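Local structure of lectin 2 (Agrocybe aegerita, 4TQJ) at residues F134-V139 and F160-G165; R171-L176 and V188-K193; H194-R199 and A207-V212. The protein binds sugars as a beta-propeller lectin, recognising N-acetylglucosamine at the non-reducing ends of glycan chains. The protein carries 1 engineered substitution. All coordinates share one frame; numbering follows the deposited sequence.

Interaction 1. Residues F134-V139 and F160-G165; sequences FGEKGV and FGYDAG
The loop 134-139 lies against the type I beta turn from Gly161 to Ala164, the two backbones joined by hydrogen bonds from Tyr162 N to Gly135 O (3.0 Å) and from Asp163 N to Glu136 O (2.8 Å). Successive amides of the turn thus meet successive carbonyls of the loop, both bonds bent, 146° and 139° at the hydrogen. Gly161 CA comes within 3.2 Å of Gly135 O, so the backbones touch directly here. The Glu136 chain, bent at chi2 (77°), lies alongside Tyr162, with OE2 3.6 Å from CD2 of the tyrosine ring; its other oxygen, OE1, is hydrogen-bonded to His116. CG of the same glutamate touches Asp163 CB, while the methyl of Ala164 rests on Lys137 O at 3.4 Å. In the propeller, the loop 134-139 links strands 130-134 and 139-142 of one blade, and 160-165 belongs to the connection leaving that blade for strand 173-177 of the next. Phe160 and Gly161 both face Ala164 in a G1 beta bulge. Among the buried side chains, the Phe134 ring presents its edge to Phe160: CD1 lies 3.7 Å from Phe160 CB and 3.5 Å from Phe160 O. Val139 CG2 reaches the same CB more loosely, and Ile187 of the following blade touches all three side chains.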
ATOM      1  N   PHE A 134      -7.273 -21.091  20.890  1.00 17.13           N
ATOM      2  CA  PHE A 134      -8.279 -22.031  21.369  1.00 17.84           C
ATOM      3  C   PHE A 134      -7.534 -23.243  21.898  1.00 17.07           C
ATOM      4  O   PHE A 134      -7.191 -24.148  21.143  1.00 16.46           O
ATOM      5  CB  PHE A 134      -9.242 -22.410  20.242  1.00 14.21           C
ATOM      6  CG  PHE A 134     -10.192 -21.291  19.852  1.00 17.14           C
ATOM      7  CD1 PHE A 134     -11.444 -21.186  20.447  1.00 18.70           C
ATOM      8  CD2 PHE A 134      -9.827 -20.340  18.906  1.00 14.72           C
ATOM      9  CE1 PHE A 134     -12.323 -20.149  20.103  1.00 14.38           C
ATOM     10  CE2 PHE A 134     -10.705 -19.300  18.555  1.00 13.66           C
ATOM     11  CZ  PHE A 134     -11.946 -19.209  19.147  1.00 13.11           C
ATOM     12  N   GLY A 135      -7.270 -23.234  23.202  1.00 16.58           N
ATOM     13  CA  GLY A 135      -6.406 -24.229  23.810  1.00 19.97           C
ATOM     14  C   GLY A 135      -7.126 -25.347  24.543  1.00 21.46           C
ATOM     15  O   GLY A 135      -8.224 -25.756  24.159  1.00 15.88           O
ATOM     16  N   GLU A 136      -6.499 -25.841  25.606  1.00 14.90           N
ATOM     17  CA  GLU A 136      -7.023 -26.991  26.324  1.00 20.38           C
ATOM     18  C   GLU A 136      -8.210 -26.594  27.186  1.00 18.75           C
ATOM     19  O   GLU A 136      -9.324 -27.100  26.998  1.00 24.49           O
ATOM     20  CB  GLU A 136      -5.909 -27.651  27.150  1.00 24.88           C
ATOM     21  CG  GLU A 136      -6.191 -29.083  27.561  1.00 28.71           C
ATOM     22  CD  GLU A 136      -5.996 -30.101  26.442  1.00 26.53           C
ATOM     23  OE1 GLU A 136      -5.498 -29.746  25.345  1.00 23.52           O
ATOM     24  OE2 GLU A 136      -6.352 -31.280  26.669  1.00 27.37           O
ATOM     25  N   LYS A 137      -7.993 -25.662  28.107  1.00 19.24           N
ATOM     26  CA  LYS A 137      -9.025 -25.279  29.063  1.00 20.61           C
ATOM     27  C   LYS A 137      -9.972 -24.204  28.531  1.00 19.93           C
ATOM     28  O   LYS A 137     -10.898 -23.780  29.213  1.00 19.92           O
ATOM     29  CB  LYS A 137      -8.388 -24.803  30.375  1.00 27.25           C
ATOM     30  CG  LYS A 137      -7.504 -25.821  31.077  1.00 28.96           C
ATOM     31  CD  LYS A 137      -7.036 -25.245  32.420  1.00 37.64           C
ATOM     32  CE  LYS A 137      -5.766 -25.919  32.941  1.00 41.21           C
ATOM     33  NZ  LYS A 137      -5.960 -27.360  33.260  1.00 35.52           N
ATOM     34  N   GLY A 138      -9.734 -23.744  27.313  1.00 19.88           N
ATOM     35  CA  GLY A 138     -10.610 -22.755  26.731  1.00 17.07           C
ATOM     36  C   GLY A 138      -9.878 -21.776  25.852  1.00 16.97           C
ATOM     37  O   GLY A 138      -8.872 -22.116  25.244  1.00 17.87           O
ATOM     38  N   VAL A 139     -10.408 -20.561  25.770  1.00 18.31           N
ATOM     39  CA  VAL A 139      -9.838 -19.522  24.923  1.00 17.11           C
ATOM     40  C   VAL A 139      -8.838 -18.719  25.727  1.00 24.13           C
ATOM     41  O   VAL A 139      -9.207 -18.060  26.694  1.00 20.13           O
ATOM     42  CB  VAL A 139     -10.914 -18.550  24.438  1.00 19.45           C
ATOM     43  CG1 VAL A 139     -10.310 -17.479  23.522  1.00 15.87           C
ATOM     44  CG2 VAL A 139     -12.027 -19.306  23.748  1.00 17.87           C
ATOM     45  N   PHE A 160     -15.074 -23.828  24.196  1.00 15.58           N
ATOM     46  CA  PHE A 160     -14.431 -23.912  22.879  1.00 16.73           C
ATOM     47  C   PHE A 160     -13.014 -24.506  22.924  1.00 15.86           C
ATOM     48  O   PHE A 160     -12.222 -24.270  22.022  1.00 14.93           O
ATOM     49  CB  PHE A 160     -14.381 -22.531  22.207  1.00 14.65           C
ATOM     50  CG  PHE A 160     -15.725 -21.896  22.034  1.00 17.43           C
ATOM     51  CD1 PHE A 160     -16.631 -22.392  21.098  1.00 14.81           C
ATOM     52  CD2 PHE A 160     -16.089 -20.800  22.797  1.00 16.52           C
ATOM     53  CE1 PHE A 160     -17.877 -21.812  20.943  1.00 14.12           C
ATOM     54  CE2 PHE A 160     -17.340 -20.218  22.651  1.00 18.20           C
ATOM     55  CZ  PHE A 160     -18.234 -20.725  21.723  1.00 19.85           C
ATOM     56  N   GLY A 161     -12.701 -25.273  23.963  1.00 15.38           N
ATOM     57  CA  GLY A 161     -11.376 -25.854  24.093  1.00 17.75           C
ATOM     58  C   GLY A 161     -11.387 -27.361  23.915  1.00 18.94           C
ATOM     59  O   GLY A 161     -12.421 -28.006  24.073  1.00 17.61           O
ATOM     60  N   TYR A 162     -10.229 -27.922  23.581  1.00 14.76           N
ATOM     61  CA  TYR A 162     -10.094 -29.354  23.457  1.00 15.59           C
ATOM     62  C   TYR A 162     -10.635 -30.026  24.729  1.00 22.71           C
ATOM     63  O   TYR A 162     -11.324 -31.053  24.666  1.00 17.93           O
ATOM     64  CB  TYR A 162      -8.625 -29.723  23.228  1.00 17.37           C
ATOM     65  CG  TYR A 162      -8.445 -31.155  22.854  1.00 18.33           C
ATOM     66  CD1 TYR A 162      -8.379 -31.539  21.525  1.00 18.55           C
ATOM     67  CD2 TYR A 162      -8.375 -32.142  23.832  1.00 20.65           C
ATOM     68  CE1 TYR A 162      -8.226 -32.860  21.173  1.00 18.58           C
ATOM     69  CE2 TYR A 162      -8.227 -33.475  23.491  1.00 22.64           C
ATOM     70  CZ  TYR A 162      -8.152 -33.829  22.158  1.00 24.39           C
ATOM     71  OH  TYR A 162      -8.009 -35.153  21.805  1.00 20.70           O
ATOM     72  N   ASP A 163     -10.337 -29.424  25.879  1.00 22.64           N
ATOM     73  CA  ASP A 163     -10.813 -29.936  27.158  1.00 22.61           C
ATOM     74  C   ASP A 163     -11.792 -28.943  27.807  1.00 24.20           C
ATOM     75  O   ASP A 163     -11.767 -28.737  29.027  1.00 26.84           O
ATOM     76  CB  ASP A 163      -9.620 -30.198  28.087  1.00 20.97           C
ATOM     77  CG  ASP A 163      -9.946 -31.173  29.207  1.00 25.43           C
ATOM     78  OD1 ASP A 163     -10.750 -32.101  28.975  1.00 28.42           O
ATOM     79  OD2 ASP A 163      -9.390 -31.017  30.316  1.00 24.87           O
ATOM     80  N   ALA A 164     -12.628 -28.312  26.984  1.00 20.50           N
ATOM     81  CA  ALA A 164     -13.676 -27.415  27.464  1.00 19.25           C
ATOM     82  C   ALA A 164     -14.703 -26.986  26.396  1.00 18.28           C
ATOM     83  O   ALA A 164     -14.564 -25.930  25.813  1.00 23.39           O
ATOM     84  CB  ALA A 164     -13.043 -26.176  28.075  1.00 19.99           C
ATOM     85  N   GLY A 165     -15.725 -27.777  26.104  1.00 27.56           N
ATOM     86  CA  GLY A 165     -15.791 -29.170  26.422  1.00 17.46           C
ATOM     87  C   GLY A 165     -15.792 -29.931  25.101  1.00 18.58           C
ATOM     88  O   GLY A 165     -16.732 -29.875  24.302  1.00 19.94           O
TER
HETATM   89  O   HOH W   1      -8.778 -26.710  21.153  1.00 12.31           O

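Interaction 2. Residues R171-L176 and V188-K193; sequences RHLRFL and VGFGDK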
ATOM      1  N   ARG A 171     -14.322 -32.645  14.072  1.00 13.97           N
ATOM      2  CA  ARG A 171     -15.760 -32.605  14.270  1.00 12.81           C
ATOM      3  C   ARG A 171     -16.392 -31.209  14.202  1.00 13.23           C
ATOM      4  O   ARG A 171     -17.532 -31.063  13.766  1.00 13.93           O
ATOM      5  CB  ARG A 171     -16.112 -33.272  15.608  1.00 13.11           C
ATOM      6  CG  ARG A 171     -15.818 -34.772  15.636  1.00 20.71           C
ATOM      7  CD  ARG A 171     -16.116 -35.424  16.988  1.00 17.02           C
ATOM      8  NE  ARG A 171     -17.493 -35.216  17.416  1.00 19.26           N
ATOM      9  CZ  ARG A 171     -18.534 -35.938  17.000  1.00 21.28           C
ATOM     10  NH1 ARG A 171     -18.363 -36.919  16.126  1.00 20.76           N
ATOM     11  NH2 ARG A 171     -19.752 -35.662  17.454  1.00 18.24           N
ATOM     12  N   HIS A 172     -15.633 -30.202  14.610  1.00 14.15           N
ATOM     13  CA  HIS A 172     -16.167 -28.871  14.912  1.00 13.89           C
ATOM     14  C   HIS A 172     -15.374 -27.764  14.228  1.00 12.02           C
ATOM     15  O   HIS A 172     -14.250 -27.985  13.781  1.00 14.22           O
ATOM     16  CB  HIS A 172     -16.149 -28.662  16.431  1.00 14.11           C
ATOM     17  CG  HIS A 172     -16.700 -29.828  17.195  1.00 12.66           C
ATOM     18  ND1 HIS A 172     -15.989 -30.475  18.184  1.00 18.84           N
ATOM     19  CD2 HIS A 172     -17.874 -30.493  17.078  1.00 15.66           C
ATOM     20  CE1 HIS A 172     -16.711 -31.476  18.658  1.00 16.48           C
ATOM     21  NE2 HIS A 172     -17.859 -31.508  18.004  1.00 15.49           N
ATOM     22  N   LEU A 173     -15.968 -26.574  14.164  1.00 10.35           N
ATOM     23  CA  LEU A 173     -15.331 -25.407  13.567  1.00 11.20           C
ATOM     24  C   LEU A 173     -15.362 -24.235  14.532  1.00 13.54           C
ATOM     25  O   LEU A 173     -16.365 -23.997  15.195  1.00 14.15           O
ATOM     26  CB  LEU A 173     -16.052 -25.002  12.282  1.00  9.64           C
ATOM     27  CG  LEU A 173     -16.077 -26.075  11.183  1.00 14.35           C
ATOM     28  CD1 LEU A 173     -17.129 -25.722  10.150  1.00  9.78           C
ATOM     29  CD2 LEU A 173     -14.690 -26.221  10.538  1.00 11.82           C
ATOM     30  N   ARG A 174     -14.265 -23.490  14.602  1.00 13.10           N
ATOM     31  CA  ARG A 174     -14.225 -22.329  15.471  1.00 12.25           C
ATOM     32  C   ARG A 174     -13.658 -21.140  14.718  1.00 11.08           C
ATOM     33  O   ARG A 174     -12.511 -21.163  14.295  1.00 11.01           O
ATOM     34  CB  ARG A 174     -13.421 -22.632  16.743  1.00 13.84           C
ATOM     35  CG  ARG A 174     -14.212 -23.480  17.769  1.00 14.90           C
ATOM     36  CD  ARG A 174     -13.282 -24.183  18.758  1.00 12.08           C
ATOM     37  NE  ARG A 174     -12.492 -25.207  18.078  1.00 15.97           N
ATOM     38  CZ  ARG A 174     -11.542 -25.943  18.649  1.00 15.67           C
ATOM     39  NH1 ARG A 174     -11.233 -25.781  19.929  1.00 15.12           N
ATOM     40  NH2 ARG A 174     -10.886 -26.837  17.927  1.00 14.68           N
ATOM     41  N   PHE A 175     -14.485 -20.111  14.557  1.00 13.16           N
ATOM     42  CA  PHE A 175     -14.135 -18.938  13.763  1.00 13.56           C
ATOM     43  C   PHE A 175     -14.291 -17.676  14.609  1.00 11.32           C
ATOM     44  O   PHE A 175     -14.868 -17.709  15.689  1.00 14.57           O
ATOM     45  CB  PHE A 175     -15.061 -18.801  12.543  1.00 13.51           C
ATOM     46  CG  PHE A 175     -15.070 -19.986  11.606  1.00 11.00           C
ATOM     47  CD1 PHE A 175     -16.172 -20.200  10.780  1.00 17.60           C
ATOM     48  CD2 PHE A 175     -13.989 -20.844  11.502  1.00 14.16           C
ATOM     49  CE1 PHE A 175     -16.209 -21.258   9.891  1.00 13.71           C
ATOM     50  CE2 PHE A 175     -14.017 -21.907  10.610  1.00 14.62           C
ATOM     51  CZ  PHE A 175     -15.133 -22.108   9.801  1.00 10.55           C
ATOM     52  N   LEU A 176     -13.802 -16.555  14.097  1.00 11.09           N
ATOM     53  CA  LEU A 176     -14.009 -15.265  14.733  1.00 13.55           C
ATOM     54  C   LEU A 176     -14.670 -14.369  13.698  1.00 12.41           C
ATOM     55  O   LEU A 176     -14.228 -14.311  12.568  1.00 12.78           O
ATOM     56  CB  LEU A 176     -12.687 -14.660  15.184  1.00 12.96           C
ATOM     57  CG  LEU A 176     -11.832 -15.449  16.183  1.00 13.91           C
ATOM     58  CD1 LEU A 176     -10.442 -14.799  16.320  1.00  9.58           C
ATOM     59  CD2 LEU A 176     -12.539 -15.573  17.529  1.00 13.17           C
ATOM     60  N   VAL A 188     -17.475 -17.736  16.981  1.00 15.16           N
ATOM     61  CA  VAL A 188     -18.512 -18.537  16.359  1.00 14.99           C
ATOM     62  C   VAL A 188     -18.049 -19.982  16.326  1.00 14.65           C
ATOM     63  O   VAL A 188     -17.077 -20.299  15.646  1.00 15.01           O
ATOM     64  CB  VAL A 188     -18.770 -18.091  14.920  1.00 12.09           C
ATOM     65  CG1 VAL A 188     -19.831 -18.975  14.294  1.00 14.14           C
ATOM     66  CG2 VAL A 188     -19.178 -16.616  14.882  1.00 14.84           C
ATOM     67  N   GLY A 189     -18.751 -20.856  17.041  1.00 13.32           N
ATOM     68  CA  GLY A 189     -18.369 -22.255  17.101  1.00 14.13           C
ATOM     69  C   GLY A 189     -19.441 -23.219  16.613  1.00 14.30           C
ATOM     70  O   GLY A 189     -20.574 -23.185  17.088  1.00 13.81           O
ATOM     71  N   PHE A 190     -19.078 -24.077  15.660  1.00 12.04           N
ATOM     72  CA  PHE A 190     -19.988 -25.099  15.155  1.00 10.02           C
ATOM     73  C   PHE A 190     -19.726 -26.363  15.959  1.00 10.74           C
ATOM     74  O   PHE A 190     -18.775 -27.081  15.687  1.00 13.42           O
ATOM     75  CB  PHE A 190     -19.740 -25.366  13.664  1.00  8.40           C
ATOM     76  CG  PHE A 190     -20.041 -24.192  12.773  1.00 12.03           C
ATOM     77  CD1 PHE A 190     -21.127 -24.230  11.894  1.00 11.35           C
ATOM     78  CD2 PHE A 190     -19.245 -23.051  12.807  1.00 13.34           C
ATOM     79  CE1 PHE A 190     -21.403 -23.162  11.077  1.00 12.48           C
ATOM     80  CE2 PHE A 190     -19.518 -21.961  11.988  1.00 11.21           C
ATOM     81  CZ  PHE A 190     -20.602 -22.011  11.125  1.00 14.70           C
ATOM     82  N   GLY A 191     -20.551 -26.608  16.967  1.00 13.41           N
ATOM     83  CA  GLY A 191     -20.343 -27.722  17.879  1.00 13.74           C
ATOM     84  C   GLY A 191     -20.999 -29.026  17.451  1.00 15.73           C
ATOM     85  O   GLY A 191     -21.097 -29.338  16.257  1.00 15.48           O
ATOM     86  N   ASP A 192     -21.441 -29.812  18.427  1.00 13.45           N
ATOM     87  CA  ASP A 192     -22.071 -31.078  18.108  1.00 14.49           C
ATOM     88  C   ASP A 192     -23.516 -30.865  17.659  1.00 18.02           C
ATOM     89  O   ASP A 192     -23.901 -31.298  16.574  1.00 17.82           O
ATOM     90  CB  ASP A 192     -21.994 -32.043  19.299  1.00 14.39           C
ATOM     91  CG  ASP A 192     -20.632 -32.704  19.429  1.00 18.82           C
ATOM     92  OD1 ASP A 192     -20.014 -33.055  18.396  1.00 16.63           O
ATOM     93  OD2 ASP A 192     -20.164 -32.871  20.570  1.00 19.31           O
ATOM     94  N   LYS A 193     -24.302 -30.173  18.480  1.00 16.77           N
ATOM     95  CA  LYS A 193     -25.714 -29.985  18.189  1.00 17.69           C
ATOM     96  C   LYS A 193     -26.142 -28.537  17.920  1.00 16.59           C
ATOM     97  O   LYS A 193     -27.290 -28.302  17.584  1.00 12.58           O
ATOM     98  CB  LYS A 193     -26.556 -30.622  19.303  1.00 23.09           C
ATOM     99  CG  LYS A 193     -26.025 -32.016  19.690  1.00 22.84           C
ATOM    100  CD  LYS A 193     -27.131 -32.996  19.977  1.00 22.12           C
ATOM    101  CE  LYS A 193     -28.171 -32.989  18.881  1.00 21.34           C
ATOM    102  NZ  LYS A 193     -28.316 -34.301  18.199  1.00 27.34           N
TER
HETATM  103  O   HOH W   2     -20.013 -29.505  13.699  1.00 12.16           O
HETATM  104  O   HOH W   3     -17.996 -34.163  20.195  1.00 17.90           O
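His172 NE2 and Arg171 NH2 both donate to one oxygen, Asp192 OD1, approaching it from opposite faces of the carboxylate plane. The histidine bond is short and nearly straight, 2.7 Å from NE2 to OD1 with 170° at the hydrogen, and the oxygen lies in the plane of the imidazole. The arginine bond, 2.8 Å from NH2 to OD1, is more bent and forms a salt bridge; the Arg171 chain, folded at chi3 (56°), turns its guanidinium edge to the acid. A water accepts from Arg171 NE and donates to Asp192 OD2, closing a second path between the two side chains.

Several groups hold this cluster in position. Arg171 CB sits over the centre of the His172 ring, 3.4 Å above its plane, and Trp167 meets that ring edge-to-face. At the far nitrogen, His172 ND1 is hydrogen-bonded to Arg168 N, which fixes the rotation of the imidazole.

Behind the loop residues, strands 173-176 and 188-190 run antiparallel, forming a beta hairpin of one propeller blade. Leu173 with Phe190 and Phe175 with Val188 are its hydrogen-bonded pairs, and Arg174 with Gly189 is the non-hydrogen-bonded pair between them. On the face carrying Leu173, Phe175, Val188 and Phe190, Leu173 CB meets Phe190 CD2 at 3.8 Å, and Phe175 CD1 comes 4.0 Å from Phe190 CE2 with the ring planes inclined at 59°. Arg230 and Val232 of the next blade pack on this face.

With ND1 accepting from a backbone amide and NE2 donating to a carboxylate, the pattern is consistent with a neutral ring carrying its proton on NE2, while two donors on OD1 should stabilise the negative charge of Asp192.

Interaction 3. Residues H194-R199 and A207-V212; sequences HVFISR and APAKSV
Ile197 packs on Val212 through one branch of its side chain, on the face where Lys210 also projects. From CB the chain runs to CG1, set anti to the carbonyl carbon (chi1 -56°), and CG1 touches both methyls of Val212, CG1 at 3.7 Å and CG2 at 3.8 Å, the two side chains crossing at about a right angle. Its tip, CD1, turns back to the neighbouring strand and rests on Val188 CG2. Val212 CG2 also reaches Val195 CG1, extending the apolar patch. In the backbone, Ile197 and Lys210 exchange N-H...O bonds as a hydrogen-bonded pair, and Val212 N donates to Val195 O at 2.8 Å.

Phe196 and Ser211 form the adjacent non-hydrogen-bonded pair. Phe196 CB meets Ala209 CB at 4.2 Å, and Ser211 CB lies over a face of the His194 ring, 4.1 Å from its centroid; the imidazole is hydrogen-bonded through ND1 to Asp214. At the other end, Ser198 OG donates to Ala207 O (3.1 Å) and Ala207 N to Arg199 O (2.9 Å), bonds which carry the pairing past Ile197 and Lys210 to the end near the connecting loop. The strands diverge strongly from antiparallel, their directions 129° apart. This twisted hairpin, with 195-198 hydrogen-bonded inward to 186-190 and 210-213 outermost in the sheet, is the outer hairpin of a beta-propeller blade.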
ATOM      1  N   HIS A 194     -25.220 -27.574  18.033  1.00 16.51           N
ATOM      2  CA  HIS A 194     -25.571 -26.177  17.792  1.00 16.18           C
ATOM      3  C   HIS A 194     -24.391 -25.341  17.315  1.00 14.41           C
ATOM      4  O   HIS A 194     -23.257 -25.615  17.671  1.00 12.49           O
ATOM      5  CB  HIS A 194     -26.063 -25.486  19.069  1.00 18.63           C
ATOM      6  CG  HIS A 194     -27.001 -26.300  19.903  1.00 20.90           C
ATOM      7  ND1 HIS A 194     -28.355 -26.346  19.662  1.00 18.02           N
ATOM      8  CD2 HIS A 194     -26.785 -27.060  21.004  1.00 20.55           C
ATOM      9  CE1 HIS A 194     -28.934 -27.118  20.567  1.00 22.48           C
ATOM     10  NE2 HIS A 194     -28.005 -27.556  21.397  1.00 22.62           N
ATOM     11  N   VAL A 195     -24.680 -24.306  16.534  1.00 14.25           N
ATOM     12  CA  VAL A 195     -23.721 -23.222  16.347  1.00 16.08           C
ATOM     13  C   VAL A 195     -23.851 -22.348  17.584  1.00 15.54           C
ATOM     14  O   VAL A 195     -24.962 -21.971  17.960  1.00 15.58           O
ATOM     15  CB  VAL A 195     -24.026 -22.387  15.085  1.00 13.55           C
ATOM     16  CG1 VAL A 195     -23.011 -21.238  14.933  1.00 13.65           C
ATOM     17  CG2 VAL A 195     -24.042 -23.266  13.839  1.00 12.70           C
ATOM     18  N   PHE A 196     -22.726 -22.064  18.236  1.00 12.47           N
ATOM     19  CA  PHE A 196     -22.708 -21.251  19.444  1.00 13.57           C
ATOM     20  C   PHE A 196     -22.033 -19.929  19.117  1.00 15.29           C
ATOM     21  O   PHE A 196     -21.132 -19.880  18.280  1.00 14.58           O
ATOM     22  CB  PHE A 196     -21.878 -21.915  20.565  1.00 15.68           C
ATOM     23  CG  PHE A 196     -22.479 -23.182  21.137  1.00 18.65           C
ATOM     24  CD1 PHE A 196     -23.432 -23.122  22.150  1.00 18.54           C
ATOM     25  CD2 PHE A 196     -22.069 -24.432  20.683  1.00 15.05           C
ATOM     26  CE1 PHE A 196     -23.984 -24.288  22.697  1.00 17.11           C
ATOM     27  CE2 PHE A 196     -22.612 -25.599  21.223  1.00 20.94           C
ATOM     28  CZ  PHE A 196     -23.572 -25.526  22.232  1.00 18.86           C
ATOM     29  N   ILE A 197     -22.449 -18.867  19.789  1.00 13.86           N
ATOM     30  CA  ILE A 197     -21.753 -17.586  19.717  1.00 15.26           C
ATOM     31  C   ILE A 197     -21.322 -17.179  21.120  1.00 20.28           C
ATOM     32  O   ILE A 197     -22.066 -17.383  22.079  1.00 22.57           O
ATOM     33  CB  ILE A 197     -22.665 -16.469  19.185  1.00 16.93           C
ATOM     34  CG1 ILE A 197     -23.242 -16.828  17.818  1.00 19.32           C
ATOM     35  CG2 ILE A 197     -21.908 -15.130  19.128  1.00 24.40           C
ATOM     36  CD1 ILE A 197     -22.218 -16.923  16.727  1.00 21.41           C
ATOM     37  N   SER A 198     -20.117 -16.629  21.245  1.00 16.47           N
ATOM     38  CA  SER A 198     -19.737 -15.887  22.441  1.00 17.35           C
ATOM     39  C   SER A 198     -19.451 -14.462  22.039  1.00 18.63           C
ATOM     40  O   SER A 198     -18.497 -14.202  21.300  1.00 18.41           O
ATOM     41  CB  SER A 198     -18.495 -16.469  23.101  1.00 17.88           C
ATOM     42  OG  SER A 198     -18.843 -17.577  23.886  1.00 20.20           O
ATOM     43  N   ARG A 199     -20.273 -13.546  22.532  1.00 16.60           N
ATOM     44  CA  ARG A 199     -20.196 -12.151  22.134  1.00 20.88           C
ATOM     45  C   ARG A 199     -18.943 -11.523  22.696  1.00 21.80           C
ATOM     46  O   ARG A 199     -18.630 -11.682  23.876  1.00 23.74           O
ATOM     47  CB  ARG A 199     -21.404 -11.375  22.665  1.00 27.31           C
ATOM     48  CG  ARG A 199     -22.701 -12.150  22.623  1.00 35.44           C
ATOM     49  CD  ARG A 199     -23.796 -11.467  23.441  1.00 43.41           C
ATOM     50  NE  ARG A 199     -24.364 -10.331  22.724  1.00 53.99           N
ATOM     51  CZ  ARG A 199     -25.318 -10.437  21.804  1.00 49.55           C
ATOM     52  NH1 ARG A 199     -25.809 -11.634  21.493  1.00 42.92           N
ATOM     53  NH2 ARG A 199     -25.776  -9.349  21.192  1.00 45.97           N
ATOM     54  N   ALA A 207     -18.778 -12.990  26.460  1.00 25.76           N
ATOM     55  CA  ALA A 207     -19.918 -13.551  27.180  1.00 24.66           C
ATOM     56  C   ALA A 207     -19.930 -15.076  27.098  1.00 23.21           C
ATOM     57  O   ALA A 207     -19.277 -15.669  26.232  1.00 23.55           O
ATOM     58  CB  ALA A 207     -21.208 -12.993  26.624  1.00 26.07           C
ATOM     59  N   PRO A 208     -20.665 -15.723  28.012  1.00 24.46           N
ATOM     60  CA  PRO A 208     -20.825 -17.176  27.928  1.00 24.55           C
ATOM     61  C   PRO A 208     -21.444 -17.598  26.592  1.00 21.97           C
ATOM     62  O   PRO A 208     -22.279 -16.871  26.043  1.00 22.99           O
ATOM     63  CB  PRO A 208     -21.769 -17.479  29.094  1.00 22.51           C
ATOM     64  CG  PRO A 208     -21.395 -16.439  30.112  1.00 28.90           C
ATOM     65  CD  PRO A 208     -21.146 -15.192  29.300  1.00 28.38           C
ATOM     66  N   ALA A 209     -21.031 -18.754  26.082  1.00 19.73           N
ATOM     67  CA  ALA A 209     -21.547 -19.251  24.812  1.00 21.50           C
ATOM     68  C   ALA A 209     -23.050 -19.473  24.871  1.00 23.05           C
ATOM     69  O   ALA A 209     -23.599 -19.906  25.885  1.00 21.71           O
ATOM     70  CB  ALA A 209     -20.839 -20.527  24.404  1.00 20.08           C
ATOM     71  N   LYS A 210     -23.709 -19.170  23.765  1.00 17.40           N
ATOM     72  CA  LYS A 210     -25.139 -19.347  23.657  1.00 20.29           C
ATOM     73  C   LYS A 210     -25.428 -19.999  22.309  1.00 24.00           C
ATOM     74  O   LYS A 210     -24.789 -19.670  21.309  1.00 16.80           O
ATOM     75  CB  LYS A 210     -25.821 -17.990  23.761  1.00 23.31           C
ATOM     76  CG  LYS A 210     -26.921 -17.751  22.746  1.00 28.74           C
ATOM     77  CD  LYS A 210     -28.293 -17.898  23.377  1.00 34.86           C
ATOM     78  CE  LYS A 210     -29.375 -17.337  22.463  1.00 31.29           C
ATOM     79  NZ  LYS A 210     -30.661 -17.200  23.208  1.00 36.86           N
ATOM     80  N   SER A 211     -26.375 -20.932  22.294  1.00 16.47           N
ATOM     81  CA  SER A 211     -26.754 -21.605  21.065  1.00 19.53           C
ATOM     82  C   SER A 211     -27.579 -20.670  20.195  1.00 18.76           C
ATOM     83  O   SER A 211     -28.476 -19.999  20.698  1.00 20.02           O
ATOM     84  CB  SER A 211     -27.565 -22.874  21.376  1.00 20.27           C
ATOM     85  OG  SER A 211     -28.077 -23.444  20.180  1.00 22.26           O
ATOM     86  N   VAL A 212     -27.298 -20.638  18.893  1.00 16.84           N
ATOM     87  CA  VAL A 212     -28.049 -19.773  17.989  1.00 17.83           C
ATOM     88  C   VAL A 212     -28.688 -20.476  16.788  1.00 16.08           C
ATOM     89  O   VAL A 212     -29.620 -19.939  16.198  1.00 19.78           O
ATOM     90  CB  VAL A 212     -27.193 -18.607  17.450  1.00 17.74           C
ATOM     91  CG1 VAL A 212     -26.770 -17.678  18.590  1.00 19.14           C
ATOM     92  CG2 VAL A 212     -25.991 -19.152  16.671  1.00 17.80           C
TER

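Interactions 2 and 3 build successive parts of the same blade: strands 186-190 and 195-198 are neighbours, joined by a probable hydrogen bond from Phe196 N to Gly189 O and by Val188 against Ile197. Interaction 1 belongs to the preceding blade and the connection leaving it. Phe160 links it to both others, its carbonyl accepting from Arg174 in interaction 2 and its ring packing on Ser198, Phe196 and Ala209 of interaction 3. Interaction 2, nearer the chain's centre, is the buried contact, combining regular strand pairing with a charged cluster at one end. Interactions 1 and 3 are only partly buried: the first relies on loop-to-turn backbone bonds, the third on strand pairing in a twisted outer hairpin, with aliphatic contacts and a serine-to-carbonyl bond.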